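Local coordinates for ribonucleoside-diphosphate reductase subunit beta (Clostridium botulinum, PDB 6ZJK), which forms the diiron R2 subunit of a ribonucleotide reductase, the enzyme that reduces ribonucleoside diphosphates to deoxyribonucleotides, and probably supplies the radical that starts the reaction, at residues A[56-69]-A[237-251]. Numbering follows the deposited sequence.
With FE (Fe (III) ion), chain G.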
# COMPACT_ATOMS: atom_id res chain seq x y z
N TYR A 56 11.43 6.67 -15.67
CA TYR A 56 11.98 5.31 -15.57
C TYR A 56 11.05 4.36 -16.31
O TYR A 56 10.07 3.85 -15.77
CB TYR A 56 12.18 4.91 -14.10
CG TYR A 56 13.07 5.90 -13.39
CD1 TYR A 56 14.39 6.04 -13.75
CD2 TYR A 56 12.55 6.75 -12.42
CE1 TYR A 56 15.21 6.96 -13.15
CE2 TYR A 56 13.36 7.69 -11.81
CZ TYR A 56 14.68 7.80 -12.18
OH TYR A 56 15.51 8.73 -11.58
N SER A 57 11.43 4.08 -17.56
CA SER A 57 10.55 3.30 -18.42
C SER A 57 10.35 1.88 -17.88
O SER A 57 9.25 1.31 -17.99
CB SER A 57 11.14 3.29 -19.83
OG SER A 57 10.15 3.19 -20.84
N TRP A 58 11.32 1.32 -17.14
CA TRP A 58 11.14 -0.02 -16.59
C TRP A 58 9.99 -0.09 -15.59
O TRP A 58 9.49 -1.19 -15.33
CB TRP A 58 12.44 -0.51 -15.96
CG TRP A 58 13.11 0.46 -15.04
CD1 TRP A 58 14.18 1.30 -15.34
CD2 TRP A 58 12.80 0.68 -13.66
NE1 TRP A 58 14.52 2.03 -14.22
CE2 TRP A 58 13.69 1.68 -13.18
CE3 TRP A 58 11.85 0.14 -12.78
CZ2 TRP A 58 13.65 2.12 -11.86
CZ3 TRP A 58 11.82 0.60 -11.48
CH2 TRP A 58 12.70 1.56 -11.02
N ALA A 59 9.58 1.02 -15.02
CA ALA A 59 8.47 1.06 -14.09
C ALA A 59 7.18 0.52 -14.66
O ALA A 59 6.46 -0.16 -14.01
CB ALA A 59 8.28 2.44 -13.59
N SER A 60 6.91 0.78 -15.91
CA SER A 60 5.71 0.33 -16.54
C SER A 60 5.52 -1.14 -16.54
O SER A 60 4.48 -1.59 -16.20
CB SER A 60 5.62 0.83 -17.97
OG SER A 60 5.78 2.19 -18.02
N ASP A 61 6.51 -1.89 -16.97
CA ASP A 61 6.36 -3.32 -16.97
C ASP A 61 6.28 -3.92 -15.57
O ASP A 61 5.63 -4.85 -15.40
CB ASP A 61 7.44 -3.98 -17.77
CG ASP A 61 7.49 -3.48 -19.17
OD1 ASP A 61 6.65 -3.91 -19.93
OD2 ASP A 61 8.33 -2.62 -19.49
N PHE A 62 6.95 -3.33 -14.61
CA PHE A 62 6.91 -3.81 -13.26
C PHE A 62 5.49 -3.67 -12.69
O PHE A 62 5.06 -4.53 -12.01
CB PHE A 62 7.92 -3.13 -12.35
CG PHE A 62 9.36 -3.50 -12.61
CD1 PHE A 62 9.73 -4.18 -13.71
CD2 PHE A 62 10.31 -3.11 -11.76
CE1 PHE A 62 11.05 -4.49 -13.93
CE2 PHE A 62 11.60 -3.40 -11.95
CZ PHE A 62 11.99 -4.08 -13.04
N TYR A 63 4.79 -2.59 -13.02
CA TYR A 63 3.43 -2.38 -12.58
C TYR A 63 2.61 -3.49 -13.11
O TYR A 63 1.92 -4.12 -12.40
CB TYR A 63 2.91 -1.04 -13.09
CG TYR A 63 1.50 -0.73 -12.73
CD1 TYR A 63 0.49 -1.10 -13.52
CD2 TYR A 63 1.21 -0.03 -11.63
CE1 TYR A 63 -0.79 -0.79 -13.21
CE2 TYR A 63 -0.05 0.27 -11.30
CZ TYR A 63 -1.04 -0.13 -12.09
OH TYR A 63 -2.26 0.16 -11.79
N ARG A 64 2.72 -3.78 -14.37
CA ARG A 64 1.92 -4.79 -14.97
C ARG A 64 2.11 -6.16 -14.38
O ARG A 64 1.18 -6.83 -14.07
CB ARG A 64 2.16 -4.77 -16.45
CG ARG A 64 1.39 -5.72 -17.30
CD ARG A 64 1.74 -5.51 -18.75
NE ARG A 64 0.84 -4.57 -19.39
CZ ARG A 64 1.15 -3.35 -19.80
NH1 ARG A 64 2.37 -2.88 -19.67
NH2 ARG A 64 0.23 -2.59 -20.36
N THR A 65 3.35 -6.55 -14.23
CA THR A 65 3.75 -7.82 -13.70
C THR A 65 3.24 -8.03 -12.28
O THR A 65 2.71 -9.03 -11.97
CB THR A 65 5.27 -7.90 -13.70
OG1 THR A 65 5.72 -7.99 -15.03
CG2 THR A 65 5.72 -9.08 -12.99
N MET A 66 3.41 -7.03 -11.46
CA MET A 66 3.01 -7.09 -10.09
C MET A 66 1.53 -7.31 -9.95
O MET A 66 1.12 -8.13 -9.21
CB MET A 66 3.47 -5.88 -9.35
CG MET A 66 4.93 -5.87 -9.09
SD MET A 66 5.55 -4.44 -8.34
CE MET A 66 5.71 -4.87 -6.66
N LEU A 67 0.74 -6.59 -10.70
CA LEU A 67 -0.66 -6.80 -10.67
C LEU A 67 -1.10 -8.15 -11.15
O LEU A 67 -2.01 -8.68 -10.61
CB LEU A 67 -1.37 -5.73 -11.47
CG LEU A 67 -2.02 -4.61 -10.73
CD1 LEU A 67 -1.12 -3.90 -9.80
CD2 LEU A 67 -2.62 -3.63 -11.69
N ASN A 68 -0.47 -8.68 -12.18
CA ASN A 68 -0.82 -10.00 -12.66
C ASN A 68 -0.42 -11.15 -11.71
O ASN A 68 -0.77 -12.24 -11.90
CB ASN A 68 -0.29 -10.29 -14.05
CG ASN A 68 -0.93 -9.45 -15.13
OD1 ASN A 68 -2.00 -9.65 -15.55
ND2 ASN A 68 -0.25 -8.45 -15.50
N ASN A 69 0.36 -10.84 -10.71
CA ASN A 69 0.76 -11.83 -9.72
C ASN A 69 -0.19 -11.91 -8.52
O ASN A 69 0.15 -12.59 -7.54
CB ASN A 69 2.17 -11.53 -9.20
CG ASN A 69 3.27 -11.92 -10.18
OD1 ASN A 69 3.07 -12.74 -11.09
ND2 ASN A 69 4.44 -11.34 -9.99
N ASP A 237 6.38 -13.14 -5.66
CA ASP A 237 6.36 -11.76 -5.37
C ASP A 237 7.76 -11.30 -5.00
O ASP A 237 8.16 -10.29 -5.40
CB ASP A 237 5.42 -11.41 -4.20
CG ASP A 237 3.93 -11.54 -4.51
OD1 ASP A 237 3.49 -11.70 -5.61
OD2 ASP A 237 3.18 -11.53 -3.57
N GLU A 238 8.50 -12.05 -4.22
CA GLU A 238 9.82 -11.65 -3.81
C GLU A 238 10.79 -11.36 -4.96
O GLU A 238 11.58 -10.53 -4.87
CB GLU A 238 10.40 -12.66 -2.84
CG GLU A 238 11.55 -12.17 -2.05
CD GLU A 238 11.14 -11.29 -0.89
OE1 GLU A 238 10.72 -11.74 0.16
OE2 GLU A 238 11.15 -10.12 -1.03
N VAL A 239 10.70 -12.10 -6.03
CA VAL A 239 11.51 -11.86 -7.18
C VAL A 239 11.32 -10.46 -7.72
O VAL A 239 12.26 -9.81 -7.98
CB VAL A 239 11.24 -12.87 -8.26
CG1 VAL A 239 11.90 -12.43 -9.53
CG2 VAL A 239 11.80 -14.18 -7.83
N THR A 240 10.09 -9.99 -7.79
CA THR A 240 9.75 -8.68 -8.23
C THR A 240 10.23 -7.64 -7.27
O THR A 240 10.64 -6.62 -7.67
CB THR A 240 8.26 -8.52 -8.54
OG1 THR A 240 7.48 -8.50 -7.36
CG2 THR A 240 7.80 -9.62 -9.33
N HIS A 241 10.27 -7.93 -5.99
CA HIS A 241 10.75 -6.95 -5.02
C HIS A 241 12.26 -6.77 -5.14
O HIS A 241 12.78 -5.75 -4.88
CB HIS A 241 10.40 -7.28 -3.58
CG HIS A 241 8.94 -7.42 -3.30
ND1 HIS A 241 8.45 -7.61 -2.04
CD2 HIS A 241 7.86 -7.38 -4.11
CE1 HIS A 241 7.15 -7.71 -2.09
NE2 HIS A 241 6.77 -7.60 -3.34
N LEU A 242 12.93 -7.83 -5.49
CA LEU A 242 14.34 -7.85 -5.69
C LEU A 242 14.71 -6.99 -6.87
O LEU A 242 15.47 -6.13 -6.75
CB LEU A 242 14.73 -9.26 -6.00
CG LEU A 242 15.88 -9.90 -5.33
CD1 LEU A 242 15.92 -9.52 -3.89
CD2 LEU A 242 15.77 -11.39 -5.51
N VAL A 243 14.13 -7.24 -8.01
CA VAL A 243 14.41 -6.46 -9.17
C VAL A 243 14.06 -5.01 -9.00
O VAL A 243 14.71 -4.18 -9.51
CB VAL A 243 13.75 -6.99 -10.38
CG1 VAL A 243 14.20 -6.17 -11.54
CG2 VAL A 243 14.14 -8.41 -10.61
N LEU A 244 13.02 -4.71 -8.26
CA LEU A 244 12.68 -3.32 -7.97
C LEU A 244 13.82 -2.62 -7.24
O LEU A 244 14.29 -1.56 -7.68
CB LEU A 244 11.37 -3.23 -7.17
CG LEU A 244 10.86 -1.87 -6.67
CD1 LEU A 244 10.70 -0.89 -7.82
CD2 LEU A 244 9.54 -2.02 -5.95
N PHE A 245 14.29 -3.22 -6.16
CA PHE A 245 15.39 -2.64 -5.41
C PHE A 245 16.72 -2.62 -6.21
O PHE A 245 17.46 -1.75 -6.10
CB PHE A 245 15.53 -3.21 -4.00
CG PHE A 245 14.66 -2.51 -2.99
CD1 PHE A 245 13.35 -2.70 -2.97
CD2 PHE A 245 15.17 -1.61 -2.12
CE1 PHE A 245 12.56 -2.05 -2.09
CE2 PHE A 245 14.38 -0.94 -1.25
CZ PHE A 245 13.08 -1.17 -1.23
N GLN A 246 16.95 -3.60 -7.04
CA GLN A 246 18.13 -3.57 -7.92
C GLN A 246 18.12 -2.31 -8.79
O GLN A 246 19.15 -1.62 -8.93
CB GLN A 246 18.15 -4.84 -8.78
CG GLN A 246 18.62 -6.11 -8.03
CD GLN A 246 18.45 -7.42 -8.81
OE1 GLN A 246 18.00 -7.42 -9.97
NE2 GLN A 246 18.83 -8.56 -8.18
N ASN A 247 16.97 -1.99 -9.38
CA ASN A 247 16.86 -0.82 -10.24
C ASN A 247 16.88 0.49 -9.46
O ASN A 247 17.48 1.47 -9.91
CB ASN A 247 15.60 -0.92 -11.07
CG ASN A 247 15.81 -1.75 -12.29
OD1 ASN A 247 16.20 -1.23 -13.32
ND2 ASN A 247 15.54 -3.04 -12.20
N ILE A 248 16.25 0.52 -8.29
CA ILE A 248 16.31 1.73 -7.48
C ILE A 248 17.76 2.05 -7.13
O ILE A 248 18.19 3.21 -7.23
CB ILE A 248 15.43 1.60 -6.21
CG1 ILE A 248 13.93 1.59 -6.57
CG2 ILE A 248 15.69 2.75 -5.27
CD1 ILE A 248 12.99 1.41 -5.31
N ILE A 249 18.54 1.06 -6.76
CA ILE A 249 19.92 1.29 -6.42
C ILE A 249 20.75 1.75 -7.63
O ILE A 249 21.56 2.63 -7.52
CB ILE A 249 20.56 0.05 -5.81
CG1 ILE A 249 20.10 -0.15 -4.39
CG2 ILE A 249 22.05 0.19 -5.79
CD1 ILE A 249 20.26 -1.57 -3.91
N LYS A 250 20.49 1.17 -8.78
CA LYS A 250 21.22 1.51 -9.99
C LYS A 250 21.00 2.98 -10.37
O LYS A 250 21.93 3.66 -10.81
CB LYS A 250 20.76 0.59 -11.13
CG LYS A 250 21.35 0.92 -12.51
CD LYS A 250 20.99 -0.15 -13.56
CE LYS A 250 21.39 0.29 -15.00
NZ LYS A 250 20.39 0.02 -16.15
N GLU A 251 19.75 3.45 -10.26
CA GLU A 251 19.47 4.84 -10.60
C GLU A 251 20.04 5.80 -9.55
O GLU A 251 20.58 6.85 -9.89
CB GLU A 251 17.97 5.07 -10.77
CG GLU A 251 17.24 4.18 -11.79
CD GLU A 251 17.72 4.34 -13.24
OE1 GLU A 251 18.58 5.20 -13.51
OE2 GLU A 251 17.23 3.58 -14.10
FE FE G . 9.32 -8.63 -0.06
O HOH W 1 4.59 -9.53 -7.63
O HOH W 2 8.11 -10.36 -0.55
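Trp58 lays one face of its indole over Asn247, whose CB sits 3.7 Å from the centroid of the six-membered ring, a CH-pi contact; CB of Tyr56 lies over the opposite face, near its rim. The pair joins helix 58-68 to the iron-bearing helix 225-255 of the all-helical ferritin-like R2 fold; the 58-68 and 237-251 segments run nearly antiparallel, axes at 163°. A chi1 of 48° puts Trp58 CG between its backbone N and carbonyl carbon and brings NE1 beside the Glu251 carboxylate. There NE1 donates to Glu251 OE2 at 3.1 Å (160°), on the anti side of a carboxylate almost coplanar with the indole. Asn247 ND2 bonds to Val243 O of its own helix and also lies at the edge of the Phe62 ring. Phe62 CZ packs against Val243 CG1 at 3.4 Å. The bent chain of Met66 brings CE to 4.2 Å from CD2 of His241, which binds iron through ND1 with Glu238, Glu204 and Glu137; its NE2 is hydrogen-bonded to Gln136 OE1, which probably helps hold the ring. At the far end one water accepts from Asn69 ND2 (3.0 Å) and donates to Asp237 OD1 and Thr240 OG1, while Asp237 OD2 bonds His140 NE2. Thr240 OG1 donates in the carbonyl plane to Asp237 O, at 2.7 Å.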